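Local coordinates for uncharacterized CBS domain-containing protein (Corynebacterium glutamicum, PDB 2P3H) that is an uncharacterised membrane protein, represented here by its CorC_HlyC (transporter-associated) domain, which may bind flavin adenine dinucleotide, at residues 12-18 / 94-100; 4-8 / 17-21; 44-48 / 58-62; 52-56 / 84-88. One frame throughout, in Å; residues are numbered along the deposited sequence.

Contact 1 (12-18 / 94-100); sequences DKWLIDG and VKLALAL
Ile-16 and Leu-98 meet at about a right angle on the inner face of the sheet, where Ile-16 CD1 lies 3.7 Å from Leu-98 CD1. Ile-16 holds CG1 between its backbone N and carbonyl carbon (chi1 75°), and from there the CG1-CD1 arm runs on to both methyls of Leu-98. CG1 also passes Leu-96 CB. The indole of Trp-14 also meets Leu-98, its CE3 3.8 Å from Leu-98 CB; farther along, CZ3 runs beside the CB of Leu-100, whose backbone N lies at the ring edge, near its plane. Val-25 of helix 22-29 covers Ile-16 and Leu-98, and Ala-28 and Ile-29 pack on Trp-14.

These residues belong to neighbouring antiparallel strands, 13-17 and 92-100, in the five-stranded sheet of the domain. Trp-14/Leu-98 and Ile-16/Leu-96 are the hydrogen-bonded pairs between these two strands; the bond from Leu-98 N to Trp-14 O is 2.8 Å long and nearly straight (172°). Leu-15, on the opposite face, lays CD1 3.5 Å from Leu-96 O and also packs on Leu-86 of strand 80-89.

At one end Leu-100 N donates to Asp-12 O, which also accepts from a water. At the other, Lys-95 bends at chi2 (-76°) and comes alongside Asp-17, placing NZ 2.8 Å from Asp-17 OD1, nearly in line with its C-O bond, in a salt bridge. Beyond it Gly-18 N makes a weak bond to Val-94 O, where Val-94 and Lys-95 form a classic bulge opposite Glu-87.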
loop_
_atom_site.group_PDB
_atom_site.type_symbol
_atom_site.label_atom_id
_atom_site.label_comp_id
_atom_site.label_asym_id
_atom_site.label_seq_id
_atom_site.Cartn_x
_atom_site.Cartn_y
_atom_site.Cartn_z
ATOM N N ASP A 12 5.670 -5.349 -10.547
ATOM C CA ASP A 12 5.771 -4.690 -9.238
ATOM C C ASP A 12 5.067 -3.330 -9.235
ATOM O O ASP A 12 5.398 -2.462 -8.430
ATOM C CB ASP A 12 7.249 -4.525 -8.805
ATOM C CG ASP A 12 7.927 -5.847 -8.506
ATOM O OD1 ASP A 12 7.241 -6.804 -8.087
ATOM O OD2 ASP A 12 9.161 -5.917 -8.702
ATOM N N LYS A 13 4.086 -3.146 -10.126
ATOM C CA LYS A 13 3.246 -1.939 -10.090
ATOM C C LYS A 13 1.783 -2.292 -10.350
ATOM O O LYS A 13 1.494 -3.201 -11.141
ATOM C CB LYS A 13 3.710 -0.893 -11.115
ATOM C CG LYS A 13 5.086 -0.266 -10.793
ATOM C CD LYS A 13 5.396 0.867 -11.782
ATOM C CE LYS A 13 6.816 1.368 -11.608
ATOM N NZ LYS A 13 7.085 2.495 -12.591
ATOM N N TRP A 14 0.877 -1.584 -9.668
ATOM C CA TRP A 14 -0.560 -1.864 -9.724
ATOM C C TRP A 14 -1.360 -0.562 -9.721
ATOM O O TRP A 14 -0.926 0.469 -9.191
ATOM C CB TRP A 14 -1.021 -2.707 -8.510
ATOM C CG TRP A 14 -0.281 -3.998 -8.355
ATOM C CD1 TRP A 14 -0.680 -5.248 -8.784
ATOM C CD2 TRP A 14 0.989 -4.172 -7.711
ATOM N NE1 TRP A 14 0.299 -6.173 -8.451
ATOM C CE2 TRP A 14 1.317 -5.528 -7.787
ATOM C CE3 TRP A 14 1.888 -3.291 -7.076
ATOM C CZ2 TRP A 14 2.513 -6.034 -7.260
ATOM C CZ3 TRP A 14 3.067 -3.809 -6.544
ATOM C CH2 TRP A 14 3.358 -5.163 -6.636
ATOM N N LEU A 15 -2.532 -0.622 -10.343
ATOM C CA LEU A 15 -3.555 0.399 -10.194
ATOM C C LEU A 15 -4.644 -0.302 -9.417
ATOM O O LEU A 15 -5.091 -1.384 -9.835
ATOM C CB LEU A 15 -4.112 0.797 -11.585
ATOM C CG LEU A 15 -5.283 1.815 -11.510
ATOM C CD1 LEU A 15 -4.866 3.148 -10.901
ATOM C CD2 LEU A 15 -5.907 2.019 -12.914
ATOM N N ILE A 16 -5.076 0.280 -8.296
ATOM C CA ILE A 16 -6.116 -0.365 -7.483
ATOM C C ILE A 16 -7.187 0.626 -7.060
ATOM O O ILE A 16 -6.956 1.841 -7.036
ATOM C CB ILE A 16 -5.537 -1.107 -6.232
ATOM C CG1 ILE A 16 -5.125 -0.106 -5.138
ATOM C CG2 ILE A 16 -4.322 -2.000 -6.626
ATOM C CD1 ILE A 16 -4.662 -0.782 -3.816
ATOM N N ASP A 17 -8.362 0.103 -6.727
ATOM C CA ASP A 17 -9.445 0.914 -6.167
ATOM C C ASP A 17 -9.157 1.376 -4.743
ATOM O O ASP A 17 -8.428 0.722 -3.987
ATOM C CB ASP A 17 -10.749 0.125 -6.189
ATOM C CG ASP A 17 -11.255 -0.104 -7.591
ATOM O OD1 ASP A 17 -10.726 0.529 -8.525
ATOM O OD2 ASP A 17 -12.183 -0.919 -7.762
ATOM N N GLY A 18 -9.773 2.488 -4.371
ATOM C CA GLY A 18 -9.538 3.082 -3.056
ATOM C C GLY A 18 -10.064 2.242 -1.912
ATOM O O GLY A 18 -9.585 2.383 -0.780
ATOM N N VAL A 94 -10.214 7.084 -4.719
ATOM C CA VAL A 94 -10.938 6.052 -5.459
ATOM C C VAL A 94 -10.017 5.297 -6.426
ATOM O O VAL A 94 -10.368 4.195 -6.854
ATOM C CB VAL A 94 -12.196 6.589 -6.170
ATOM C CG1 VAL A 94 -13.199 7.101 -5.135
ATOM C CG2 VAL A 94 -11.839 7.660 -7.204
ATOM N N LYS A 95 -8.855 5.880 -6.743
ATOM C CA LYS A 95 -7.822 5.174 -7.523
ATOM C C LYS A 95 -6.446 5.444 -6.984
ATOM O O LYS A 95 -6.101 6.591 -6.724
ATOM C CB LYS A 95 -7.875 5.565 -8.999
ATOM C CG LYS A 95 -9.187 5.238 -9.689
ATOM C CD LYS A 95 -9.328 3.753 -10.005
ATOM C CE LYS A 95 -10.786 3.436 -10.304
ATOM N NZ LYS A 95 -10.887 2.068 -10.865
ATOM N N LEU A 96 -5.642 4.387 -6.855
ATOM C CA LEU A 96 -4.296 4.515 -6.262
ATOM C C LEU A 96 -3.296 3.805 -7.152
ATOM O O LEU A 96 -3.577 2.726 -7.667
ATOM C CB LEU A 96 -4.280 3.860 -4.891
ATOM C CG LEU A 96 -5.218 4.499 -3.869
ATOM C CD1 LEU A 96 -5.285 3.628 -2.659
ATOM C CD2 LEU A 96 -4.702 5.895 -3.524
ATOM N N ALA A 97 -2.127 4.415 -7.316
ATOM C CA ALA A 97 -1.008 3.734 -7.989
ATOM C C ALA A 97 -0.112 3.148 -6.920
ATOM O O ALA A 97 0.240 3.833 -5.975
ATOM C CB ALA A 97 -0.244 4.714 -8.822
ATOM N N LEU A 98 0.238 1.874 -7.068
ATOM C CA LEU A 98 1.119 1.203 -6.083
ATOM C C LEU A 98 2.389 0.804 -6.785
ATOM O O LEU A 98 2.353 0.272 -7.894
ATOM C CB LEU A 98 0.442 -0.071 -5.560
ATOM C CG LEU A 98 -0.392 0.093 -4.285
ATOM C CD1 LEU A 98 -1.526 1.139 -4.412
ATOM C CD2 LEU A 98 -0.930 -1.267 -3.868
ATOM N N ALA A 99 3.534 1.056 -6.141
ATOM C CA ALA A 99 4.793 0.540 -6.693
ATOM C C ALA A 99 5.608 -0.063 -5.576
ATOM O O ALA A 99 5.828 0.591 -4.547
ATOM C CB ALA A 99 5.576 1.659 -7.390
ATOM N N LEU A 100 6.053 -1.295 -5.773
ATOM C CA LEU A 100 7.010 -1.906 -4.850
ATOM C C LEU A 100 8.390 -1.368 -5.203
ATOM O O LEU A 100 8.845 -1.481 -6.357
ATOM C CB LEU A 100 6.887 -3.433 -4.935
ATOM C CG LEU A 100 7.635 -4.385 -4.020
ATOM C CD1 LEU A 100 7.152 -4.113 -2.604
ATOM C CD2 LEU A 100 7.305 -5.813 -4.447
HETATM O O HOH W 1 7.937 -0.976 -8.643
#

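Contact 2 (4-8 / 17-21); sequences EDITE and DGDTP. With EDO (1,2-ethanediol), chain K.
Asp-5 meets the 17-21 segment with both its backbone and its carboxylate. Its carbonyl O accepts from Asp-17 N at 3.0 Å, with the donor in the carbonyl plane. In the conformer described, the side chain crosses that of Asp-17 at about a right angle, the carboxylate planes 65° apart, and Asp-5 OD2 comes 3.2 Å from Asp-17 OD2; since Asp-5 was modelled in two conformers, this close approach of two acceptors may not be permanent. Lys-95, salt-bridged to Asp-17 OD1, would partly offset any repulsion. The other oxygen, Asp-5 OD1, lies 3.5 Å from Pro-21 CD and also beside Thr-20 CA.

Here the chain leaves strand 13-17 through a type I beta turn, Asp-17 to Thr-20, and enters helix 22-29 with Pro-21 as the N-cap residue. Asp-17 O receives both Thr-20 N and Thr-20 OG1 from the same face of its plane, the hydroxyl at 2.7 Å. Thr-20 has OG1 beside its own backbone N (chi1 -57°), which turns the hydroxyl back to that carbonyl and leaves CG2 for the next residue of the edge strand.

That residue is Ile-6, whose side chain crosses that of Thr-20 at about a right angle, CD1 3.8 Å from Thr-20 CG2, and also packs on Trp-14, Ile-16 and Ala-28. Ile-6 O receives a long, weak hydrogen bond from O1 of an ethanediol molecule, probably a crystallisation additive, and the diol's carbon C1 lies 4.0 Å from Ile-6 CG2.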
loop_
_atom_site.group_PDB
_atom_site.type_symbol
_atom_site.label_atom_id
_atom_site.label_comp_id
_atom_site.label_asym_id
_atom_site.label_seq_id
_atom_site.Cartn_x
_atom_site.Cartn_y
_atom_site.Cartn_z
ATOM N N GLU A 4 -11.303 -6.357 -11.860
ATOM C CA GLU A 4 -11.966 -6.030 -10.567
ATOM C C GLU A 4 -11.183 -4.904 -9.910
ATOM O O GLU A 4 -10.837 -3.902 -10.562
ATOM C CB GLU A 4 -12.016 -7.246 -9.622
ATOM C CG GLU A 4 -11.633 -8.585 -10.230
ATOM C CD GLU A 4 -10.130 -8.762 -10.389
ATOM O OE1 GLU A 4 -9.526 -9.453 -9.537
ATOM O OE2 GLU A 4 -9.560 -8.210 -11.362
ATOM N N ASP A 5 -10.877 -5.105 -8.629
ATOM C CA ASP A 5 -10.277 -4.104 -7.758
ATOM C C ASP A 5 -8.828 -3.757 -8.083
ATOM O O ASP A 5 -8.404 -2.627 -7.854
ATOM C CB ASP A 5 -10.327 -4.611 -6.314
ATOM C CG ASP A 5 -11.542 -4.145 -5.562
ATOM O OD1 ASP A 5 -11.510 -4.245 -4.319
ATOM O OD2 ASP A 5 -12.527 -3.683 -6.179
ATOM N N ILE A 6 -8.081 -4.732 -8.599
ATOM C CA ILE A 6 -6.599 -4.630 -8.741
ATOM C C ILE A 6 -6.168 -5.030 -10.161
ATOM O O ILE A 6 -6.633 -6.042 -10.681
ATOM C CB ILE A 6 -5.849 -5.548 -7.733
ATOM C CG1 ILE A 6 -6.118 -5.128 -6.276
ATOM C CG2 ILE A 6 -4.314 -5.539 -7.990
ATOM C CD1 ILE A 6 -5.510 -6.071 -5.237
ATOM N N THR A 7 -5.316 -4.208 -10.772
ATOM C CA THR A 7 -4.700 -4.541 -12.055
ATOM C C THR A 7 -3.190 -4.418 -11.891
ATOM O O THR A 7 -2.717 -3.336 -11.509
ATOM C CB THR A 7 -5.125 -3.534 -13.169
ATOM O OG1 THR A 7 -6.546 -3.468 -13.275
ATOM C CG2 THR A 7 -4.517 -3.900 -14.514
ATOM N N GLU A 8 -2.438 -5.491 -12.178
ATOM C CA GLU A 8 -0.962 -5.350 -12.236
ATOM C C GLU A 8 -0.668 -4.679 -13.567
ATOM O O GLU A 8 -0.985 -5.226 -14.610
ATOM C CB GLU A 8 -0.185 -6.681 -12.123
ATOM C CG GLU A 8 1.325 -6.442 -11.735
ATOM C CD GLU A 8 2.177 -7.710 -11.541
ATOM O OE1 GLU A 8 1.684 -8.814 -11.875
ATOM O OE2 GLU A 8 3.343 -7.588 -11.035
ATOM N N ASP A 17 -8.362 0.103 -6.727
ATOM C CA ASP A 17 -9.445 0.914 -6.167
ATOM C C ASP A 17 -9.157 1.376 -4.743
ATOM O O ASP A 17 -8.428 0.722 -3.987
ATOM C CB ASP A 17 -10.749 0.125 -6.189
ATOM C CG ASP A 17 -11.255 -0.104 -7.591
ATOM O OD1 ASP A 17 -10.726 0.529 -8.525
ATOM O OD2 ASP A 17 -12.183 -0.919 -7.762
ATOM N N GLY A 18 -9.773 2.488 -4.371
ATOM C CA GLY A 18 -9.538 3.082 -3.056
ATOM C C GLY A 18 -10.064 2.242 -1.912
ATOM O O GLY A 18 -9.585 2.383 -0.780
ATOM N N ASP A 19 -11.034 1.373 -2.195
ATOM C CA ASP A 19 -11.658 0.537 -1.168
ATOM C C ASP A 19 -11.184 -0.913 -1.208
ATOM O O ASP A 19 -11.795 -1.810 -0.619
ATOM C CB ASP A 19 -13.182 0.621 -1.266
ATOM C CG ASP A 19 -13.729 -0.042 -2.517
ATOM O OD1 ASP A 19 -12.944 -0.444 -3.407
ATOM O OD2 ASP A 19 -14.967 -0.167 -2.601
ATOM N N THR A 20 -10.054 -1.141 -1.868
ATOM C CA THR A 20 -9.507 -2.492 -1.951
ATOM C C THR A 20 -9.182 -3.056 -0.561
ATOM O O THR A 20 -8.464 -2.420 0.203
ATOM C CB THR A 20 -8.231 -2.505 -2.809
ATOM O OG1 THR A 20 -8.522 -1.974 -4.115
ATOM C CG2 THR A 20 -7.708 -3.936 -2.959
ATOM N N PRO A 21 -9.708 -4.245 -0.242
ATOM C CA PRO A 21 -9.407 -4.861 1.051
ATOM C C PRO A 21 -7.917 -5.089 1.206
ATOM O O PRO A 21 -7.241 -5.467 0.235
ATOM C CB PRO A 21 -10.157 -6.191 0.970
ATOM C CG PRO A 21 -11.354 -5.877 0.020
ATOM C CD PRO A 21 -10.673 -5.060 -1.027
HETATM C C1 EDO K . -4.790 -9.242 -9.321
HETATM O O1 EDO K . -4.788 -8.859 -10.697
HETATM C C2 EDO K . -3.398 -9.691 -8.911
HETATM O O2 EDO K . -2.453 -8.726 -9.389
#

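Contact 3 (44-48 / 58-62); sequences LLFDH and VIEIP
Apolar contacts make up most of this helix-on-strand packing, and Ile-61 CD1 is their meeting point. Leu-44 was modelled in two conformers; in the one described, it and Ile-61 reach toward each other tip to tip, with Leu-44 CG 3.7 Å from Ile-61 CD1 and Leu-44 CD2 almost as near. Leu-45 comes in across Ile-61, its CD2 4.0 Å from the same methyl, and this branch also rests on Ile-59 CG2. Leu-45 is thus held over both isoleucines, and its side chain goes on to Ile-83, Leu-96 and Leu-53.

The aromatic part belongs to His-48, one helical turn after Leu-44. Its CG is anti to the backbone N (chi1 -172°), which carries the imidazole out past Ile-61 so that the two side chains slide by each other in opposite directions. Ile-61 CG1 lies over one ring face in a CH-pi contact, 4.2 Å from the centroid of the His-48 ring and offset toward its rim. Ile-59 approaches the ring obliquely, with CG2 3.6 Å from His-48 CD2.

Polar contact is made through water. One molecule in the plane of the imidazole, at its edge, lies 2.8 Å from His-48 NE2 and donates to Glu-60 O at 3.2 Å. Glu-60 leaves the strand with its CB directed away from the helix; its OE2 forms a salt bridge with Arg-82 on the next strand.

Helix segment 44-48 thus runs at close to a right angle (92°) to strand 58-62, and the contact grades from buried aliphatic side chains at Leu-44 and Leu-45 to a water-bridged edge at His-48, where the ring gives one face to Ile-61 and its NE2 edge to water.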
loop_
_atom_site.group_PDB
_atom_site.type_symbol
_atom_site.label_atom_id
_atom_site.label_comp_id
_atom_site.label_asym_id
_atom_site.label_seq_id
_atom_site.Cartn_x
_atom_site.Cartn_y
_atom_site.Cartn_z
ATOM N N LEU A 44 -5.866 2.481 5.602
ATOM C CA LEU A 44 -4.438 2.449 5.978
ATOM C C LEU A 44 -3.782 3.806 5.700
ATOM O O LEU A 44 -3.051 4.345 6.533
ATOM C CB LEU A 44 -3.718 1.335 5.204
ATOM C CG LEU A 44 -2.182 1.300 5.227
ATOM C CD1 LEU A 44 -1.642 1.052 6.649
ATOM C CD2 LEU A 44 -1.691 0.246 4.268
ATOM N N LEU A 45 -4.031 4.336 4.503
ATOM C CA LEU A 45 -3.492 5.636 4.090
ATOM C C LEU A 45 -3.916 6.764 5.024
ATOM O O LEU A 45 -3.065 7.549 5.473
ATOM C CB LEU A 45 -3.909 5.961 2.655
ATOM C CG LEU A 45 -3.354 5.087 1.541
ATOM C CD1 LEU A 45 -3.846 5.613 0.199
ATOM C CD2 LEU A 45 -1.821 5.005 1.592
ATOM N N PHE A 46 -5.210 6.837 5.352
ATOM C CA PHE A 46 -5.664 7.842 6.309
ATOM C C PHE A 46 -4.995 7.673 7.664
ATOM O O PHE A 46 -4.596 8.659 8.296
ATOM C CB PHE A 46 -7.189 7.807 6.489
ATOM C CG PHE A 46 -7.955 8.501 5.392
ATOM C CD1 PHE A 46 -7.838 9.877 5.199
ATOM C CD2 PHE A 46 -8.842 7.785 4.580
ATOM C CE1 PHE A 46 -8.577 10.529 4.190
ATOM C CE2 PHE A 46 -9.579 8.425 3.562
ATOM C CZ PHE A 46 -9.448 9.809 3.380
ATOM N N ASP A 47 -4.886 6.426 8.119
ATOM C CA ASP A 47 -4.244 6.163 9.399
ATOM C C ASP A 47 -2.767 6.620 9.408
ATOM O O ASP A 47 -2.334 7.301 10.347
ATOM C CB ASP A 47 -4.387 4.687 9.744
ATOM C CG ASP A 47 -3.917 4.373 11.149
ATOM O OD1 ASP A 47 -4.749 4.331 12.059
ATOM O OD2 ASP A 47 -2.705 4.201 11.328
ATOM N N HIS A 48 -2.018 6.264 8.362
ATOM C CA HIS A 48 -0.585 6.608 8.205
ATOM C C HIS A 48 -0.339 8.123 8.065
ATOM O O HIS A 48 0.527 8.693 8.746
ATOM C CB HIS A 48 -0.006 5.866 6.984
ATOM C CG HIS A 48 1.485 5.985 6.839
ATOM N ND1 HIS A 48 2.357 5.032 7.330
ATOM C CD2 HIS A 48 2.257 6.948 6.276
ATOM C CE1 HIS A 48 3.600 5.402 7.071
ATOM N NE2 HIS A 48 3.567 6.561 6.435
ATOM N N VAL A 58 1.871 11.379 -2.327
ATOM C CA VAL A 58 2.624 10.123 -2.381
ATOM C C VAL A 58 2.906 9.694 -0.958
ATOM O O VAL A 58 3.407 10.466 -0.141
ATOM C CB VAL A 58 3.953 10.274 -3.140
ATOM C CG1 VAL A 58 4.755 8.946 -3.120
ATOM C CG2 VAL A 58 3.690 10.758 -4.571
ATOM N N ILE A 59 2.555 8.456 -0.650
ATOM C CA ILE A 59 2.718 7.982 0.710
ATOM C C ILE A 59 3.540 6.713 0.590
ATOM O O ILE A 59 3.215 5.854 -0.199
ATOM C CB ILE A 59 1.359 7.648 1.362
ATOM C CG1 ILE A 59 0.531 8.927 1.556
ATOM C CG2 ILE A 59 1.541 6.959 2.710
ATOM C CD1 ILE A 59 -0.428 9.165 0.427
ATOM N N GLU A 60 4.594 6.612 1.379
ATOM C CA GLU A 60 5.422 5.412 1.350
ATOM C C GLU A 60 5.279 4.609 2.653
ATOM O O GLU A 60 5.448 5.135 3.732
ATOM C CB GLU A 60 6.879 5.772 1.004
ATOM C CG GLU A 60 6.981 6.291 -0.492
ATOM C CD GLU A 60 8.386 6.659 -0.972
ATOM O OE1 GLU A 60 9.384 6.486 -0.192
ATOM O OE2 GLU A 60 8.490 7.131 -2.159
ATOM N N ILE A 61 4.931 3.333 2.534
ATOM C CA ILE A 61 4.668 2.472 3.700
ATOM C C ILE A 61 5.627 1.261 3.680
ATOM O O ILE A 61 5.701 0.517 2.682
ATOM C CB ILE A 61 3.177 1.977 3.707
ATOM C CG1 ILE A 61 2.258 3.221 3.650
ATOM C CG2 ILE A 61 2.885 1.037 4.912
ATOM C CD1 ILE A 61 0.813 3.031 3.943
ATOM N N PRO A 62 6.344 1.053 4.783
ATOM C CA PRO A 62 7.207 -0.135 4.915
ATOM C C PRO A 62 6.380 -1.407 5.011
ATOM O O PRO A 62 5.332 -1.420 5.681
ATOM C CB PRO A 62 7.939 0.098 6.246
ATOM C CG PRO A 62 7.768 1.565 6.548
ATOM C CD PRO A 62 6.424 1.938 5.964
HETATM O O HOH W 2 5.948 7.723 5.531
#

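Contact 4 (52-56 / 84-88); sequences LLKTG and TVLEV
Thr-55 and Val-88 slide past each other in opposite directions where the loop between helix 41-49 and strand 58-62 passes strand 80-89 of the antiparallel sheet. Thr-55 has OG1 beside its backbone N and CG2 anti to it (chi1 -58°), so its two branches serve different neighbours: OG1 lies 3.6 Å from Val-88 CG2, whereas CG2 sits 3.4 Å from Leu-86 O. The hydroxyl is equally near Val-88 N, though without a hydrogen bond.

Val-85 points its CB at the loop and packs against the Lys-54 carbonyl, with Val-85 CB 3.5 Å from Lys-54 O and off the peptide plane. Its CG1, anti to the backbone N, comes up to Thr-55 CA; CG2 faces Leu-53 CB more loosely, at 4.4 Å. Leu-53 itself is buried, and its side chain also packs on Leu-45 and Phe-46 of the helix and on Ile-59 and Pro-93. Val-88 adds CG2 against Leu-53 O, so two valines three residues apart on the strand both touch the loop.

Backbone hydrogen bonding begins at the end of the loop, just before strand 58-62 takes its place next to strand 80-89. Gly-56 has a positive phi (93°) that suits glycine. Val-85 O receives Thr-55 CA as a longer C-H contact and, in its carbonyl plane, Gly-56 N at 2.7 Å with an N-H...O angle of 172°.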
loop_
_atom_site.group_PDB
_atom_site.type_symbol
_atom_site.label_atom_id
_atom_site.label_comp_id
_atom_site.label_asym_id
_atom_site.label_seq_id
_atom_site.Cartn_x
_atom_site.Cartn_y
_atom_site.Cartn_z
ATOM N N LEU A 52 -5.985 14.590 5.663
ATOM C CA LEU A 52 -6.666 14.419 4.368
ATOM C C LEU A 52 -5.700 13.998 3.239
ATOM O O LEU A 52 -4.496 14.306 3.284
ATOM C CB LEU A 52 -7.445 15.690 3.983
ATOM C CG LEU A 52 -8.642 16.071 4.860
ATOM C CD1 LEU A 52 -9.147 17.459 4.507
ATOM C CD2 LEU A 52 -9.755 15.040 4.721
ATOM N N LEU A 53 -6.225 13.251 2.263
ATOM C CA LEU A 53 -5.422 12.704 1.166
ATOM C C LEU A 53 -5.857 13.360 -0.127
ATOM O O LEU A 53 -7.035 13.342 -0.472
ATOM C CB LEU A 53 -5.601 11.183 1.086
ATOM C CG LEU A 53 -5.215 10.387 2.333
ATOM C CD1 LEU A 53 -5.761 8.971 2.237
ATOM C CD2 LEU A 53 -3.701 10.356 2.545
ATOM N N LYS A 54 -4.909 13.960 -0.839
ATOM C CA LYS A 54 -5.230 14.717 -2.052
ATOM C C LYS A 54 -4.624 14.071 -3.292
ATOM O O LYS A 54 -3.588 13.401 -3.200
ATOM C CB LYS A 54 -4.702 16.150 -1.931
ATOM C CG LYS A 54 -5.061 16.860 -0.631
ATOM C CD LYS A 54 -6.517 17.261 -0.594
ATOM C CE LYS A 54 -6.820 18.153 0.606
ATOM N NZ LYS A 54 -8.273 18.442 0.712
ATOM N N THR A 55 -5.251 14.270 -4.450
ATOM C CA THR A 55 -4.696 13.761 -5.712
ATOM C C THR A 55 -3.259 14.254 -5.855
ATOM O O THR A 55 -2.962 15.433 -5.609
ATOM C CB THR A 55 -5.550 14.187 -6.909
ATOM O OG1 THR A 55 -6.872 13.695 -6.705
ATOM C CG2 THR A 55 -5.037 13.613 -8.200
ATOM N N GLY A 56 -2.373 13.329 -6.213
ATOM C CA GLY A 56 -0.962 13.608 -6.326
ATOM C C GLY A 56 -0.138 13.317 -5.085
ATOM O O GLY A 56 1.083 13.235 -5.173
ATOM N N THR A 84 0.531 6.364 -4.657
ATOM C CA THR A 84 0.224 7.701 -5.165
ATOM C C THR A 84 -1.275 7.789 -5.376
ATOM O O THR A 84 -1.877 6.925 -6.035
ATOM C CB THR A 84 0.942 7.972 -6.510
ATOM O OG1 THR A 84 2.339 7.709 -6.384
ATOM C CG2 THR A 84 0.708 9.427 -6.953
ATOM N N VAL A 85 -1.889 8.833 -4.805
ATOM C CA VAL A 85 -3.324 9.032 -4.911
ATOM C C VAL A 85 -3.586 9.614 -6.297
ATOM O O VAL A 85 -3.112 10.718 -6.599
ATOM C CB VAL A 85 -3.824 10.002 -3.834
ATOM C CG1 VAL A 85 -5.317 10.231 -4.025
ATOM C CG2 VAL A 85 -3.480 9.465 -2.413
ATOM N N LEU A 86 -4.308 8.875 -7.140
ATOM C CA LEU A 86 -4.555 9.294 -8.535
ATOM C C LEU A 86 -5.912 9.959 -8.770
ATOM O O LEU A 86 -6.054 10.772 -9.680
ATOM C CB LEU A 86 -4.422 8.103 -9.514
ATOM C CG LEU A 86 -3.037 7.458 -9.626
ATOM C CD1 LEU A 86 -3.108 6.344 -10.688
ATOM C CD2 LEU A 86 -1.975 8.510 -9.989
ATOM N N GLU A 87 -6.908 9.591 -7.973
ATOM C CA GLU A 87 -8.242 10.164 -8.100
ATOM C C GLU A 87 -8.862 10.209 -6.720
ATOM O O GLU A 87 -8.748 9.244 -5.968
ATOM C CB GLU A 87 -9.062 9.263 -9.002
ATOM C CG GLU A 87 -10.243 9.872 -9.724
ATOM C CD GLU A 87 -10.699 8.929 -10.826
ATOM O OE1 GLU A 87 -11.455 7.978 -10.529
ATOM O OE2 GLU A 87 -10.265 9.112 -11.989
ATOM N N VAL A 88 -9.535 11.319 -6.391
ATOM C CA VAL A 88 -10.264 11.459 -5.123
ATOM C C VAL A 88 -11.721 11.799 -5.454
ATOM O O VAL A 88 -12.006 12.557 -6.390
ATOM C CB VAL A 88 -9.628 12.546 -4.178
ATOM C CG1 VAL A 88 -10.493 12.805 -2.928
ATOM C CG2 VAL A 88 -8.237 12.145 -3.764
#

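In the fold
All four contacts reach one antiparallel sheet, ordered 6-10, 13-17, 92-100, 80-89, 58-62. Contact 1 pairs its second and third strands and spans the long sequence interval that holds contacts 3 and 4, bringing near-terminal parts of this chain together. Contact 2 shares Asp-17 and Gly-18 with it, their centres about 7 Å apart. Contacts 3 and 4 lie toward the other edge, centres about 12 Å apart; their segments alternate along the chain and meet through Leu-53 against Leu-45 and Phe-46. Leu-96 against Leu-45 joins contacts 1 and 3. Contacts 1 and 4 adjoin through neighbouring strands 92-100 and 80-89, so one sheet runs through all four. Contacts 2 and 3 do not touch, their centres about 16 Å apart.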